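Local coordinates for RNA-dependent RNA Polymerase (Bombyx mori cytoplasmic polyhedrosis virus, PDB 6TZ0), which catalyses RNA-templated RNA synthesis in a double-stranded RNA virus, making plus-strand transcripts and, after core assembly, the complementary minus strands of the genome, at residues M373-T376 with R377-L381; K600-A604 with A605-C609. One frame throughout, in Å; residues are numbered along the deposited sequence.

Both contacts belong to the central polymerase domain and involve the same four-stranded antiparallel sheet. Interaction 1 is a surface contact: the hairpin turn joining outermost strand 380-384 to its inner neighbour 370-375, held mainly by backbone hydrogen bonds, with a polar tip facing another protein chain. Interaction 2 is buried: it starts from strand 598-602 at the other side of the sheet, where that strand runs into helix 604-614, and combines an asparagine cap with apolar packing around Trp606. Their centres lie about 12 Å apart, and they meet where the indole nitrogen of Trp606 hydrogen-bonds to the carbonyl of Leu381, with Trp606 CH2 3.8 Å from Met373 SD.

Interaction 1 of 2, residues M373-T376 with R377-L381; sequences MSNT and RHESL
The amide of Asn375 and the carboxylate of Glu379 lie side by side and point the same way, with their planes turned 67° apart and Asn375 ND2 3.7 Å from Glu379 OE1. The His378 ring meets Phe590 of strand 585-591 nearly parallel, while its ND1 comes 3.8 Å from the carbonyl oxygen of Thr376. The backbone reverses through a type I turn from Asn375 to His378. Asn375 N donates to Glu379 O at 2.7 Å, and His378 N closes the turn on Asn375 O at 2.9 Å. Further along, Leu381 N reaches Met373 O at 3.0 Å. His378 has a left-handed helical conformation, which makes the loop a type I turn with a G1 bulge.

Asn375 suits the start of the turn: with CG anti to its backbone N (chi1 -162°), OD1 swings back to accept the next amide, Thr376 N, at 2.7 Å. Ser374 places a short hydroxyl side chain next to the turn, its OG 3.3 Å from Glu379 O in a weak approach whose proton is not settled. Leu381, the buried residue here, brings its CB to 4.4 Å from Met373 CG.

Arg377 at the tip reaches across to the Viral structural protein 4 chain, where its NH1 forms a salt bridge with Glu549 of that chain. Main-chain bonds thus set the shape of the hairpin, leaving Arg377 at the tip to bond to the partner protein, with His378 packing beside it.

Interaction 2 of 2, residues K600-A604 with A605-C609; sequences KYVNA and AWQAC
Trp606 lies against the end of the preceding strand along much of its length. Its CB sits 3.2 Å from Asn603 OD1, and with CG anti to the backbone N (chi1 179°) the indole is carried back against Val602, which crosses it at about a right angle. There CD2 and CE3 meet Val602 CG1, the closer being CE3 at 3.6 Å, and CZ3 meets the other branch, Val602 CG2, at 4.1 Å. Near the ring plane, CZ3 also has Tyr601 O at its edge, 4.2 Å away. The polar tip, NE1, hydrogen-bonds to the carbonyl of Leu381 in the neighbouring hairpin, which satisfies the one buried N-H of the indole, while Leu568, Ala571 and Ser572 of helix 557-573 also pack on this side chain. A branched valine suits the spot because its two methyl groups span neighbouring ring carbons.

Asn603 caps the helix. Its CG stands between its own backbone N and carbonyl carbon (chi1 58°), which turns OD1 toward the first helical turn, where it accepts a weak bond from Trp606 N at 3.4 Å. The amide stands nearly perpendicular to the indole, the planes being 80° apart. Asn603 O takes a second weak bond, from Gln607 N, while Ala608 N to Ala604 O at 3.0 Å is a regular helical bond.

Gln607 extends across the junction, its CG 3.7 Å from Val602 CG1, and its NE2 bonds weakly to Tyr583 O.

The arrangement is a strand-to-helix junction with an asparagine N-cap, joining strand 598-602, outermost in the antiparallel sheet within this chain, to helix 604-614 within the catalytic polymerase domain, away from the metal and nucleotide sites.

Interaction 1 of 2, residues M373-T376 with R377-L381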
loop_
_atom_site.group_PDB
_atom_site.type_symbol
_atom_site.label_atom_id
_atom_site.label_comp_id
_atom_site.label_asym_id
_atom_site.label_seq_id
_atom_site.Cartn_x
_atom_site.Cartn_y
_atom_site.Cartn_z
ATOM N N MET A 373 -22.278 -5.691 24.477
ATOM C CA MET A 373 -22.307 -7.143 24.379
ATOM C C MET A 373 -20.873 -7.638 24.290
ATOM O O MET A 373 -20.025 -6.983 23.683
ATOM C CB MET A 373 -23.115 -7.600 23.162
ATOM C CG MET A 373 -23.354 -9.079 23.097
ATOM S SD MET A 373 -24.195 -9.668 21.627
ATOM C CE MET A 373 -25.845 -9.070 21.940
ATOM N N SER A 374 -20.596 -8.789 24.896
ATOM C CA SER A 374 -19.216 -9.188 25.097
ATOM C C SER A 374 -19.061 -10.698 25.030
ATOM O O SER A 374 -19.914 -11.452 25.493
ATOM C CB SER A 374 -18.713 -8.678 26.444
ATOM O OG SER A 374 -17.394 -9.085 26.666
ATOM N N ASN A 375 -17.919 -11.121 24.499
ATOM C CA ASN A 375 -17.511 -12.511 24.389
ATOM C C ASN A 375 -17.232 -13.094 25.779
ATOM O O ASN A 375 -17.143 -12.377 26.774
ATOM C CB ASN A 375 -16.267 -12.586 23.503
ATOM C CG ASN A 375 -16.004 -13.952 22.961
ATOM O OD1 ASN A 375 -16.739 -14.897 23.239
ATOM N ND2 ASN A 375 -14.941 -14.074 22.182
ATOM N N THR A 376 -17.075 -14.419 25.845
ATOM C CA THR A 376 -16.680 -15.067 27.093
ATOM C C THR A 376 -15.229 -14.798 27.466
ATOM O O THR A 376 -14.864 -14.962 28.632
ATOM C CB THR A 376 -16.920 -16.572 27.013
ATOM O OG1 THR A 376 -16.239 -17.108 25.873
ATOM C CG2 THR A 376 -18.396 -16.860 26.904
ATOM N N ARG A 377 -14.401 -14.372 26.514
ATOM C CA ARG A 377 -13.080 -13.825 26.797
ATOM C C ARG A 377 -13.129 -12.348 27.160
ATOM O O ARG A 377 -12.073 -11.710 27.194
ATOM C CB ARG A 377 -12.156 -14.004 25.588
ATOM C CG ARG A 377 -11.956 -15.428 25.095
ATOM C CD ARG A 377 -11.073 -16.281 25.988
ATOM N NE ARG A 377 -9.701 -15.790 26.039
ATOM C CZ ARG A 377 -8.777 -16.245 26.877
ATOM N NH1 ARG A 377 -9.069 -17.228 27.714
ATOM N NH2 ARG A 377 -7.557 -15.736 26.868
ATOM N N HIS A 378 -14.333 -11.810 27.382
ATOM C CA HIS A 378 -14.613 -10.399 27.661
ATOM C C HIS A 378 -14.177 -9.482 26.522
ATOM O O HIS A 378 -13.888 -8.308 26.732
ATOM C CB HIS A 378 -14.018 -9.948 28.992
ATOM C CG HIS A 378 -14.578 -10.681 30.168
ATOM N ND1 HIS A 378 -14.000 -11.823 30.672
ATOM C CD2 HIS A 378 -15.680 -10.455 30.918
ATOM C CE1 HIS A 378 -14.710 -12.258 31.697
ATOM N NE2 HIS A 378 -15.736 -11.446 31.864
ATOM N N GLU A 379 -14.181 -10.002 25.304
ATOM C CA GLU A 379 -13.879 -9.230 24.113
ATOM C C GLU A 379 -15.167 -8.674 23.516
ATOM O O GLU A 379 -16.220 -9.310 23.567
ATOM C CB GLU A 379 -13.154 -10.112 23.102
ATOM C CG GLU A 379 -11.829 -10.631 23.620
ATOM C CD GLU A 379 -11.211 -11.669 22.713
ATOM O OE1 GLU A 379 -11.869 -12.087 21.740
ATOM O OE2 GLU A 379 -10.062 -12.077 22.977
ATOM N N SER A 380 -15.078 -7.478 22.946
ATOM C CA SER A 380 -16.268 -6.724 22.579
ATOM C C SER A 380 -16.889 -7.236 21.288
ATOM O O SER A 380 -16.195 -7.457 20.293
ATOM C CB SER A 380 -15.927 -5.244 22.438
ATOM O OG SER A 380 -17.057 -4.497 22.041
ATOM N N LEU A 381 -18.207 -7.409 21.314
ATOM C CA LEU A 381 -19.015 -7.717 20.145
ATOM C C LEU A 381 -19.949 -6.586 19.747
ATOM O O LEU A 381 -20.351 -6.518 18.587
ATOM C CB LEU A 381 -19.842 -8.982 20.396
ATOM C CG LEU A 381 -19.119 -10.322 20.381
ATOM C CD1 LEU A 381 -19.985 -11.391 20.927
ATOM C CD2 LEU A 381 -18.797 -10.676 18.970
#

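Interaction 2 of 2, residues K600-A604 with A605-C609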
loop_
_atom_site.group_PDB
_atom_site.type_symbol
_atom_site.label_atom_id
_atom_site.label_comp_id
_atom_site.label_asym_id
_atom_site.label_seq_id
_atom_site.Cartn_x
_atom_site.Cartn_y
_atom_site.Cartn_z
ATOM N N LYS A 600 -26.434 -16.083 22.006
ATOM C CA LYS A 600 -26.861 -15.382 20.809
ATOM C C LYS A 600 -26.326 -16.087 19.577
ATOM O O LYS A 600 -25.322 -16.798 19.631
ATOM C CB LYS A 600 -26.405 -13.921 20.802
ATOM C CG LYS A 600 -27.030 -13.082 21.892
ATOM C CD LYS A 600 -28.519 -12.932 21.679
ATOM C CE LYS A 600 -29.124 -11.975 22.682
ATOM N NZ LYS A 600 -29.145 -12.545 24.052
ATOM N N TYR A 601 -27.023 -15.884 18.468
ATOM C CA TYR A 601 -26.606 -16.409 17.178
ATOM C C TYR A 601 -25.658 -15.410 16.532
ATOM O O TYR A 601 -26.034 -14.260 16.287
ATOM C CB TYR A 601 -27.827 -16.651 16.300
ATOM C CG TYR A 601 -27.556 -17.358 14.999
ATOM C CD1 TYR A 601 -27.429 -18.736 14.955
ATOM C CD2 TYR A 601 -27.436 -16.649 13.818
ATOM C CE1 TYR A 601 -27.192 -19.387 13.772
ATOM C CE2 TYR A 601 -27.195 -17.290 12.630
ATOM C CZ TYR A 601 -27.077 -18.658 12.613
ATOM O OH TYR A 601 -26.841 -19.303 11.426
ATOM N N VAL A 602 -24.426 -15.835 16.274
ATOM C CA VAL A 602 -23.373 -14.961 15.776
ATOM C C VAL A 602 -22.922 -15.489 14.423
ATOM O O VAL A 602 -22.528 -16.653 14.314
ATOM C CB VAL A 602 -22.191 -14.897 16.757
ATOM C CG1 VAL A 602 -21.111 -13.988 16.234
ATOM C CG2 VAL A 602 -22.649 -14.448 18.129
ATOM N N ASN A 603 -22.971 -14.641 13.396
ATOM C CA ASN A 603 -22.565 -15.089 12.073
ATOM C C ASN A 603 -21.043 -15.041 11.935
ATOM O O ASN A 603 -20.325 -14.659 12.859
ATOM C CB ASN A 603 -23.280 -14.289 10.981
ATOM C CG ASN A 603 -23.034 -12.796 11.059
ATOM O OD1 ASN A 603 -22.344 -12.308 11.928
ATOM N ND2 ASN A 603 -23.587 -12.067 10.113
ATOM N N ALA A 604 -20.545 -15.420 10.754
ATOM C CA ALA A 604 -19.111 -15.623 10.572
ATOM C C ALA A 604 -18.349 -14.306 10.513
ATOM O O ALA A 604 -17.240 -14.196 11.057
ATOM C CB ALA A 604 -18.861 -16.425 9.299
ATOM N N ALA A 605 -18.925 -13.304 9.847
ATOM C CA ALA A 605 -18.249 -12.028 9.658
ATOM C C ALA A 605 -18.070 -11.281 10.967
ATOM O O ALA A 605 -17.052 -10.617 11.166
ATOM C CB ALA A 605 -19.030 -11.171 8.673
ATOM N N TRP A 606 -19.028 -11.409 11.880
ATOM C CA TRP A 606 -18.934 -10.712 13.154
ATOM C C TRP A 606 -17.942 -11.405 14.080
ATOM O O TRP A 606 -17.246 -10.739 14.855
ATOM C CB TRP A 606 -20.348 -10.576 13.719
ATOM C CG TRP A 606 -20.559 -9.919 15.019
ATOM C CD1 TRP A 606 -19.835 -8.906 15.555
ATOM C CD2 TRP A 606 -21.721 -10.050 15.833
ATOM N NE1 TRP A 606 -20.403 -8.488 16.726
ATOM C CE2 TRP A 606 -21.574 -9.169 16.913
ATOM C CE3 TRP A 606 -22.855 -10.862 15.775
ATOM C CZ2 TRP A 606 -22.509 -9.081 17.932
ATOM C CZ3 TRP A 606 -23.779 -10.776 16.791
ATOM C CH2 TRP A 606 -23.601 -9.893 17.852
ATOM N N GLN A 607 -17.776 -12.722 13.923
ATOM C CA GLN A 607 -16.686 -13.435 14.585
ATOM C C GLN A 607 -15.330 -12.962 14.085
ATOM O O GLN A 607 -14.417 -12.711 14.881
ATOM C CB GLN A 607 -16.809 -14.938 14.352
ATOM C CG GLN A 607 -17.996 -15.589 14.984
ATOM C CD GLN A 607 -18.080 -17.049 14.649
ATOM O OE1 GLN A 607 -17.198 -17.597 14.004
ATOM N NE2 GLN A 607 -19.172 -17.680 15.034
ATOM N N ALA A 608 -15.184 -12.834 12.760
ATOM C CA ALA A 608 -13.912 -12.399 12.187
ATOM C C ALA A 608 -13.575 -10.969 12.579
ATOM O O ALA A 608 -12.432 -10.674 12.943
ATOM C CB ALA A 608 -13.944 -12.532 10.668
ATOM N N CYS A 609 -14.563 -10.076 12.540
ATOM C CA CYS A 609 -14.315 -8.682 12.879
ATOM C C CYS A 609 -14.035 -8.502 14.363
ATOM O O CYS A 609 -13.177 -7.699 14.737
ATOM C CB CYS A 609 -15.495 -7.821 12.444
ATOM S SG CYS A 609 -15.668 -7.718 10.670
#